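Local coordinates for protein processed glycerol phosphate lipoteichoic acid synthase 2 (Bacillus subtilis, PDB 2W8D) that belongs to the sulfatase family within the alkaline phosphatase clan and carries a bound magnesium ion, at residues E40-F45 / D222-S227; L196-P201 / Q226-L231. All coordinates share one frame; numbering follows the deposited sequence.

Interaction 1: E40-F45 / D222-S227; sequences ESLQSF and DNYFQS. With MG (magnesium ion), chain C.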
ATOM      1  N   GLU A  40      -2.973  -6.708   5.678  1.00 15.91           N
ATOM      2  CA  GLU A  40      -1.757  -7.441   6.005  1.00 15.63           C
ATOM      3  C   GLU A  40      -1.553  -8.714   5.169  1.00 16.20           C
ATOM      4  O   GLU A  40      -2.439  -9.610   5.148  1.00 15.88           O
ATOM      5  CB  GLU A  40      -1.801  -7.830   7.496  1.00 15.86           C
ATOM      6  CG  GLU A  40      -0.537  -8.456   8.066  1.00 15.20           C
ATOM      7  CD  GLU A  40       0.748  -7.732   7.682  1.00 16.12           C
ATOM      8  OE1 GLU A  40       0.934  -6.539   8.062  1.00 14.09           O
ATOM      9  OE2 GLU A  40       1.577  -8.366   6.977  1.00 15.86           O
ATOM     10  N   SER A  41      -0.383  -8.794   4.514  1.00 15.80           N
ATOM     11  CA  SER A  41       0.101 -10.020   3.857  1.00 15.92           C
ATOM     12  C   SER A  41      -0.860 -10.583   2.807  1.00 16.65           C
ATOM     13  O   SER A  41      -0.784 -11.762   2.475  1.00 16.28           O
ATOM     14  CB  SER A  41       0.374 -11.105   4.897  1.00 15.43           C
ATOM     15  OG  SER A  41       1.460 -10.782   5.749  1.00 16.03           O
ATOM     16  N   LEU A  42      -1.768  -9.739   2.307  1.00 17.29           N
ATOM     17  CA  LEU A  42      -2.795 -10.168   1.351  1.00 17.65           C
ATOM     18  C   LEU A  42      -2.355 -10.031  -0.121  1.00 17.84           C
ATOM     19  O   LEU A  42      -2.051  -8.933  -0.597  1.00 18.84           O
ATOM     20  CB  LEU A  42      -4.082  -9.392   1.598  1.00 16.83           C
ATOM     21  CG  LEU A  42      -5.265 -10.012   0.844  1.00 19.38           C
ATOM     22  CD1 LEU A  42      -5.634 -11.382   1.429  1.00 18.50           C
ATOM     23  CD2 LEU A  42      -6.470  -9.069   0.817  1.00 18.32           C
ATOM     24  N   GLN A  43      -2.311 -11.148  -0.831  1.00 17.30           N
ATOM     25  CA  GLN A  43      -1.844 -11.171  -2.251  1.00 16.28           C
ATOM     26  C   GLN A  43      -3.057 -11.266  -3.177  1.00 15.94           C
ATOM     27  O   GLN A  43      -4.082 -11.816  -2.804  1.00 14.08           O
ATOM     28  CB  GLN A  43      -0.887 -12.358  -2.497  1.00 15.17           C
ATOM     29  CG  GLN A  43       0.430 -12.248  -1.703  1.00 15.92           C
ATOM     30  CD  GLN A  43       1.291 -13.507  -1.712  1.00 18.32           C
ATOM     31  OE1 GLN A  43       1.762 -13.966  -2.777  1.00 18.28           O
ATOM     32  NE2 GLN A  43       1.536 -14.055  -0.528  1.00 13.03           N
ATOM     33  N   SER A  44      -2.902 -10.772  -4.397  1.00 16.34           N
ATOM     34  CA  SER A  44      -3.975 -10.730  -5.370  1.00 16.42           C
ATOM     35  C   SER A  44      -4.491 -12.109  -5.782  1.00 16.44           C
ATOM     36  O   SER A  44      -5.632 -12.208  -6.186  1.00 16.67           O
ATOM     37  CB  SER A  44      -3.535  -9.952  -6.624  1.00 16.59           C
ATOM     38  OG  SER A  44      -3.395  -8.546  -6.368  1.00 17.51           O
ATOM     39  N   PHE A  45      -3.678 -13.164  -5.702  1.00 15.84           N
ATOM     40  CA  PHE A  45      -4.189 -14.491  -6.084  1.00 15.80           C
ATOM     41  C   PHE A  45      -5.409 -14.936  -5.272  1.00 15.61           C
ATOM     42  O   PHE A  45      -6.205 -15.733  -5.758  1.00 16.55           O
ATOM     43  CB  PHE A  45      -3.108 -15.588  -6.090  1.00 15.06           C
ATOM     44  CG  PHE A  45      -2.779 -16.132  -4.731  1.00 14.43           C
ATOM     45  CD1 PHE A  45      -3.476 -17.202  -4.214  1.00 14.73           C
ATOM     46  CD2 PHE A  45      -1.761 -15.578  -3.973  1.00 13.88           C
ATOM     47  CE1 PHE A  45      -3.167 -17.693  -2.928  1.00 17.09           C
ATOM     48  CE2 PHE A  45      -1.438 -16.075  -2.732  1.00 15.55           C
ATOM     49  CZ  PHE A  45      -2.160 -17.117  -2.194  1.00 15.05           C
ATOM     50  N   ASP A 222      -2.001 -23.644   4.200  1.00 14.23           N
ATOM     51  CA  ASP A 222      -3.339 -24.083   4.619  1.00 16.29           C
ATOM     52  C   ASP A 222      -4.078 -23.052   5.464  1.00 16.40           C
ATOM     53  O   ASP A 222      -5.268 -22.854   5.256  1.00 16.82           O
ATOM     54  CB  ASP A 222      -3.306 -25.418   5.385  1.00 16.20           C
ATOM     55  CG  ASP A 222      -2.941 -26.604   4.492  1.00 18.11           C
ATOM     56  OD1 ASP A 222      -2.838 -26.441   3.255  1.00 19.05           O
ATOM     57  OD2 ASP A 222      -2.750 -27.719   5.034  1.00 22.03           O
ATOM     58  N   ASN A 223      -3.366 -22.387   6.383  1.00 16.81           N
ATOM     59  CA  ASN A 223      -3.992 -21.480   7.361  1.00 16.74           C
ATOM     60  C   ASN A 223      -4.113 -20.060   6.832  1.00 16.47           C
ATOM     61  O   ASN A 223      -4.875 -19.235   7.360  1.00 17.24           O
ATOM     62  CB  ASN A 223      -3.208 -21.477   8.673  1.00 16.74           C
ATOM     63  CG  ASN A 223      -3.339 -22.786   9.428  1.00 18.40           C
ATOM     64  OD1 ASN A 223      -4.222 -23.600   9.160  1.00 19.53           O
ATOM     65  ND2 ASN A 223      -2.444 -23.001  10.366  1.00 19.91           N
ATOM     66  N   TYR A 224      -3.346 -19.772   5.789  1.00 15.73           N
ATOM     67  CA  TYR A 224      -3.453 -18.495   5.119  1.00 14.49           C
ATOM     68  C   TYR A 224      -4.926 -18.182   4.794  1.00 14.05           C
ATOM     69  O   TYR A 224      -5.379 -17.076   5.027  1.00 12.85           O
ATOM     70  CB  TYR A 224      -2.639 -18.541   3.839  1.00 14.15           C
ATOM     71  CG  TYR A 224      -2.515 -17.212   3.151  1.00 15.85           C
ATOM     72  CD1 TYR A 224      -1.793 -16.154   3.733  1.00 14.21           C
ATOM     73  CD2 TYR A 224      -3.121 -17.001   1.918  1.00 15.78           C
ATOM     74  CE1 TYR A 224      -1.688 -14.924   3.085  1.00 15.89           C
ATOM     75  CE2 TYR A 224      -3.012 -15.773   1.258  1.00 16.88           C
ATOM     76  CZ  TYR A 224      -2.292 -14.747   1.828  1.00 16.66           C
ATOM     77  OH  TYR A 224      -2.184 -13.565   1.129  1.00 12.96           O
ATOM     78  N   PHE A 225      -5.634 -19.158   4.232  1.00 13.78           N
ATOM     79  CA  PHE A 225      -6.964 -18.937   3.691  1.00 15.52           C
ATOM     80  C   PHE A 225      -7.972 -18.621   4.768  1.00 15.73           C
ATOM     81  O   PHE A 225      -8.892 -17.870   4.498  1.00 15.37           O
ATOM     82  CB  PHE A 225      -7.472 -20.142   2.888  1.00 15.76           C
ATOM     83  CG  PHE A 225      -6.590 -20.499   1.750  1.00 16.85           C
ATOM     84  CD1 PHE A 225      -6.607 -19.734   0.567  1.00 18.93           C
ATOM     85  CD2 PHE A 225      -5.716 -21.581   1.840  1.00 17.71           C
ATOM     86  CE1 PHE A 225      -5.760 -20.042  -0.517  1.00 15.29           C
ATOM     87  CE2 PHE A 225      -4.857 -21.886   0.758  1.00 18.55           C
ATOM     88  CZ  PHE A 225      -4.892 -21.112  -0.415  1.00 15.05           C
ATOM     89  N   GLN A 226      -7.792 -19.205   5.961  1.00 16.45           N
ATOM     90  CA  GLN A 226      -8.607 -18.911   7.134  1.00 17.37           C
ATOM     91  C   GLN A 226      -8.425 -17.504   7.677  1.00 16.44           C
ATOM     92  O   GLN A 226      -9.412 -16.829   7.965  1.00 15.63           O
ATOM     93  CB  GLN A 226      -8.311 -19.896   8.261  1.00 18.82           C
ATOM     94  CG  GLN A 226      -8.659 -21.309   7.925  1.00 22.85           C
ATOM     95  CD  GLN A 226      -8.879 -22.150   9.157  1.00 29.29           C
ATOM     96  OE1 GLN A 226      -8.494 -21.765  10.259  1.00 34.12           O
ATOM     97  NE2 GLN A 226      -9.507 -23.305   8.980  1.00 30.57           N
ATOM     98  N   SER A 227      -7.182 -17.048   7.835  1.00 15.96           N
ATOM     99  CA  SER A 227      -6.993 -15.687   8.340  1.00 15.73           C
ATOM    100  C   SER A 227      -7.317 -14.645   7.280  1.00 15.07           C
ATOM    101  O   SER A 227      -7.747 -13.540   7.608  1.00 14.99           O
ATOM    102  CB  SER A 227      -5.618 -15.450   8.993  1.00 16.01           C
ATOM    103  OG  SER A 227      -4.627 -16.140   8.279  1.00 19.23           O
TER
HETATM  104 MG    MG C1636       2.793  -6.689   6.825  1.00 14.90          MG

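Interaction 2: L196-P201 / Q226-L231; sequences LSNHFP and QSAHYL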
ATOM      1  N   LEU A 196      -3.615  -6.329  11.476  1.00 17.84           N
ATOM      2  CA  LEU A 196      -2.639  -7.200  12.141  1.00 17.64           C
ATOM      3  C   LEU A 196      -2.857  -8.703  11.988  1.00 18.06           C
ATOM      4  O   LEU A 196      -1.885  -9.475  12.090  1.00 18.65           O
ATOM      5  CB  LEU A 196      -2.700  -6.950  13.651  1.00 17.32           C
ATOM      6  CG  LEU A 196      -1.769  -5.843  14.118  1.00 19.45           C
ATOM      7  CD1 LEU A 196      -1.921  -5.581  15.598  1.00 18.01           C
ATOM      8  CD2 LEU A 196      -0.305  -6.156  13.708  1.00 18.98           C
ATOM      9  N   SER A 197      -4.119  -9.119  11.839  1.00 17.64           N
ATOM     10  CA  SER A 197      -4.527 -10.497  12.025  1.00 17.81           C
ATOM     11  C   SER A 197      -3.976 -11.460  10.962  1.00 18.66           C
ATOM     12  O   SER A 197      -3.678 -12.593  11.287  1.00 18.48           O
ATOM     13  CB  SER A 197      -6.062 -10.605  12.066  1.00 18.34           C
ATOM     14  OG  SER A 197      -6.609 -10.264  13.348  1.00 19.79           O
ATOM     15  N   ASN A 198      -3.823 -11.022   9.710  1.00 18.38           N
ATOM     16  CA  ASN A 198      -3.329 -11.939   8.673  1.00 19.61           C
ATOM     17  C   ASN A 198      -1.791 -11.995   8.624  1.00 20.34           C
ATOM     18  O   ASN A 198      -1.190 -11.795   7.557  1.00 20.30           O
ATOM     19  CB  ASN A 198      -3.917 -11.591   7.292  1.00 18.71           C
ATOM     20  CG  ASN A 198      -3.788 -12.719   6.300  1.00 20.14           C
ATOM     21  OD1 ASN A 198      -4.053 -13.887   6.634  1.00 20.51           O
ATOM     22  ND2 ASN A 198      -3.398 -12.387   5.062  1.00 17.01           N
ATOM     23  N   HIS A 199      -1.171 -12.243   9.784  1.00 21.02           N
ATOM     24  CA  HIS A 199       0.296 -12.293   9.935  1.00 21.44           C
ATOM     25  C   HIS A 199       0.770 -13.722   9.928  1.00 20.74           C
ATOM     26  O   HIS A 199       0.103 -14.587  10.489  1.00 20.24           O
ATOM     27  CB  HIS A 199       0.749 -11.634  11.250  1.00 22.65           C
ATOM     28  CG  HIS A 199       1.409 -10.297  11.064  1.00 27.24           C
ATOM     29  ND1 HIS A 199       0.910  -9.132  11.619  1.00 30.65           N
ATOM     30  CD2 HIS A 199       2.518  -9.936  10.365  1.00 30.27           C
ATOM     31  CE1 HIS A 199       1.694  -8.118  11.289  1.00 32.13           C
ATOM     32  NE2 HIS A 199       2.673  -8.578  10.527  1.00 31.93           N
ATOM     33  N   PHE A 200       1.899 -13.981   9.239  1.00 20.30           N
ATOM     34  CA  PHE A 200       2.600 -15.268   9.293  1.00 19.10           C
ATOM     35  C   PHE A 200       2.744 -15.744  10.752  1.00 19.09           C
ATOM     36  O   PHE A 200       3.006 -14.929  11.611  1.00 19.35           O
ATOM     37  CB  PHE A 200       3.994 -15.046   8.707  1.00 19.24           C
ATOM     38  CG  PHE A 200       4.810 -16.288   8.597  1.00 19.50           C
ATOM     39  CD1 PHE A 200       4.809 -17.029   7.405  1.00 17.68           C
ATOM     40  CD2 PHE A 200       5.584 -16.736   9.692  1.00 18.96           C
ATOM     41  CE1 PHE A 200       5.578 -18.212   7.298  1.00 19.84           C
ATOM     42  CE2 PHE A 200       6.350 -17.925   9.596  1.00 18.75           C
ATOM     43  CZ  PHE A 200       6.354 -18.655   8.394  1.00 19.28           C
ATOM     44  N   PRO A 201       2.582 -17.049  11.044  1.00 19.10           N
ATOM     45  CA  PRO A 201       2.245 -18.235  10.235  1.00 20.10           C
ATOM     46  C   PRO A 201       0.740 -18.417   9.960  1.00 21.06           C
ATOM     47  O   PRO A 201       0.357 -19.480   9.523  1.00 20.38           O
ATOM     48  CB  PRO A 201       2.738 -19.396  11.108  1.00 19.46           C
ATOM     49  CG  PRO A 201       2.423 -18.912  12.508  1.00 20.14           C
ATOM     50  CD  PRO A 201       2.797 -17.417  12.451  1.00 19.46           C
ATOM     51  N   GLN A 226      -7.792 -19.205   5.961  1.00 16.45           N
ATOM     52  CA  GLN A 226      -8.607 -18.911   7.134  1.00 17.37           C
ATOM     53  C   GLN A 226      -8.425 -17.504   7.677  1.00 16.44           C
ATOM     54  O   GLN A 226      -9.412 -16.829   7.965  1.00 15.63           O
ATOM     55  CB  GLN A 226      -8.311 -19.896   8.261  1.00 18.82           C
ATOM     56  CG  GLN A 226      -8.659 -21.309   7.925  1.00 22.85           C
ATOM     57  CD  GLN A 226      -8.879 -22.150   9.157  1.00 29.29           C
ATOM     58  OE1 GLN A 226      -8.494 -21.765  10.259  1.00 34.12           O
ATOM     59  NE2 GLN A 226      -9.507 -23.305   8.980  1.00 30.57           N
ATOM     60  N   SER A 227      -7.182 -17.048   7.835  1.00 15.96           N
ATOM     61  CA  SER A 227      -6.993 -15.687   8.340  1.00 15.73           C
ATOM     62  C   SER A 227      -7.317 -14.645   7.280  1.00 15.07           C
ATOM     63  O   SER A 227      -7.747 -13.540   7.608  1.00 14.99           O
ATOM     64  CB  SER A 227      -5.618 -15.450   8.993  1.00 16.01           C
ATOM     65  OG  SER A 227      -4.627 -16.140   8.279  1.00 19.23           O
ATOM     66  N   ALA A 228      -7.150 -15.000   6.009  1.00 14.23           N
ATOM     67  CA  ALA A 228      -7.588 -14.106   4.933  1.00 13.74           C
ATOM     68  C   ALA A 228      -9.132 -13.934   4.984  1.00 13.58           C
ATOM     69  O   ALA A 228      -9.643 -12.833   4.808  1.00 13.76           O
ATOM     70  CB  ALA A 228      -7.149 -14.623   3.567  1.00 11.81           C
ATOM     71  N   HIS A 229      -9.845 -15.023   5.222  1.00 12.89           N
ATOM     72  CA  HIS A 229     -11.307 -15.006   5.294  1.00 13.81           C
ATOM     73  C   HIS A 229     -11.709 -14.129   6.474  1.00 14.36           C
ATOM     74  O   HIS A 229     -12.585 -13.310   6.333  1.00 14.99           O
ATOM     75  CB  HIS A 229     -11.865 -16.443   5.419  1.00 13.38           C
ATOM     76  CG  HIS A 229     -13.368 -16.543   5.425  1.00 13.68           C
ATOM     77  ND1 HIS A 229     -14.137 -16.398   4.289  1.00 13.25           N
ATOM     78  CD2 HIS A 229     -14.240 -16.817   6.427  1.00 12.24           C
ATOM     79  CE1 HIS A 229     -15.414 -16.573   4.593  1.00 11.48           C
ATOM     80  NE2 HIS A 229     -15.500 -16.834   5.883  1.00  9.84           N
ATOM     81  N   TYR A 230     -11.012 -14.260   7.608  1.00 14.82           N
ATOM     82  CA  TYR A 230     -11.248 -13.407   8.761  1.00 14.98           C
ATOM     83  C   TYR A 230     -11.028 -11.894   8.446  1.00 15.72           C
ATOM     84  O   TYR A 230     -11.867 -11.029   8.821  1.00 16.58           O
ATOM     85  CB  TYR A 230     -10.414 -13.889   9.970  1.00 15.02           C
ATOM     86  CG  TYR A 230     -10.582 -13.031  11.212  1.00 13.76           C
ATOM     87  CD1 TYR A 230     -11.595 -13.296  12.137  1.00 13.97           C
ATOM     88  CD2 TYR A 230      -9.756 -11.928  11.433  1.00 12.27           C
ATOM     89  CE1 TYR A 230     -11.763 -12.499  13.263  1.00 12.91           C
ATOM     90  CE2 TYR A 230      -9.903 -11.134  12.532  1.00 13.54           C
ATOM     91  CZ  TYR A 230     -10.924 -11.418  13.442  1.00 13.34           C
ATOM     92  OH  TYR A 230     -11.071 -10.633  14.529  1.00 13.78           O
ATOM     93  N   LEU A 231      -9.913 -11.579   7.790  1.00 15.60           N
ATOM     94  CA  LEU A 231      -9.618 -10.224   7.301  1.00 15.25           C
ATOM     95  C   LEU A 231     -10.796  -9.691   6.458  1.00 15.26           C
ATOM     96  O   LEU A 231     -11.244  -8.565   6.646  1.00 14.86           O
ATOM     97  CB  LEU A 231      -8.318 -10.213   6.468  1.00 13.44           C
ATOM     98  CG  LEU A 231      -7.824  -8.847   5.947  1.00 14.10           C
ATOM     99  CD1 LEU A 231      -7.914  -7.720   7.001  1.00 11.58           C
ATOM    100  CD2 LEU A 231      -6.391  -8.884   5.421  1.00 11.85           C
TER

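Interaction 1: E40-F45 / D222-S227
The phenol oxygen of Tyr-224 is gripped twice by the backbone of 40-45. Tyr-224 OH donates to Ser-41 O at 2.7 Å, in the carbonyl plane on a lone pair (C=O...donor angle 139°). Tyr-224 OH also accepts from Gln-43 N at 3.1 Å (N-H...acceptor angle 147°). Both partners sit at the ring edge, consistent with restraint of the hydroxyl near the ring plane. With CG opposite the backbone N (chi1 -172°), the tyrosine reaches straight from helix 219-244 to the loop, and Leu-42 crosses it at about a right angle, CD1 to Tyr-224 OH 4.1 Å. Phe-45 supplies the apolar part: its CZ lies 3.8 Å from Tyr-224 CE2, the rings near parallel but slid apart, and its CE1 is 4.2 Å from Phe-225 CE1. At the start of the loop, Glu-40 chelates magnesium through OE1 and OE2, and Ser-41 OG donates to Glu-40 OE2 at 2.7 Å on its anti lone pair. Asp-258, His-259 and the phosphothreonine at position 84 bind the same ion. One buried hydroxyl thus satisfies a carbonyl and an N-H, tying the residues just after a metal ligand to the helix, consistent with a second-shell role.

Interaction 2: L196-P201 / Q226-L231
The Tyr-230 ring meets Ser-197 at one corner: CE2 lies 3.5 Å from Ser-197 OG, and Ser-197 CB is 3.9 Å from the same CE2. This is packing; the polar ends bond elsewhere, Ser-197 OG to Asp-171 N and Tyr-230 OH to Lys-172 N. The second flat group, the Asn-198 amide, presents its two ends to different partners. OD1 turns to the helix and lies 2.8 Å from Ser-227 OG, a hydrogen-bonding distance, although Phe-202 O and Asn-223 O also compete for that proton. Ala-228 N is 3.3 Å from Asn-198 OD1 but too poorly angled to bond. ND2 instead binds Glu-40 O. Asn-198 CG is directed away from its own backbone N (chi1 -162°), which carries the amide toward the helix, while CB rests 4.1 Å from Leu-231 CD2. Asn-198 is also the centre of an inverse gamma turn, an abrupt bend in the loop. His-199 points away from the helix: ND1 donates to Leu-196 O at 2.9 Å, with that oxygen 23° out of the imidazole plane, and NE2 bonds to a phosphate oxygen of the phosphothreonine at position 84. Leu-196 CD2 lies in plane at the imidazole edge, and Tyr-167 stacks with the ring. The buried contact joins the loop after parallel strand 189-194 to helix 219-244, with the start of helix 171-183 packed against Tyr-230 and Leu-231.

Both interactions are buried and use neighbouring turns of helix 219-244, sharing Gln-226 and Ser-227, with centres about 6 Å apart. Each brings to that helix a loop leaving one of two paired parallel strands, 33-39 in interaction 1 and 189-194 in interaction 2. Their chemistry differs: in interaction 1 a tyrosine side chain bonds to loop backbone and aromatic rings pack beside it, whereas interaction 2 relies on a side-chain amide facing a serine, with apolar contact through Leu-231 and the Tyr-230 ring. The loops also pack directly, Ser-41 CB lying 3.2 Å from Asn-198 O. Interaction 1 contains a magnesium ligand; interaction 2 borders the site through His-199.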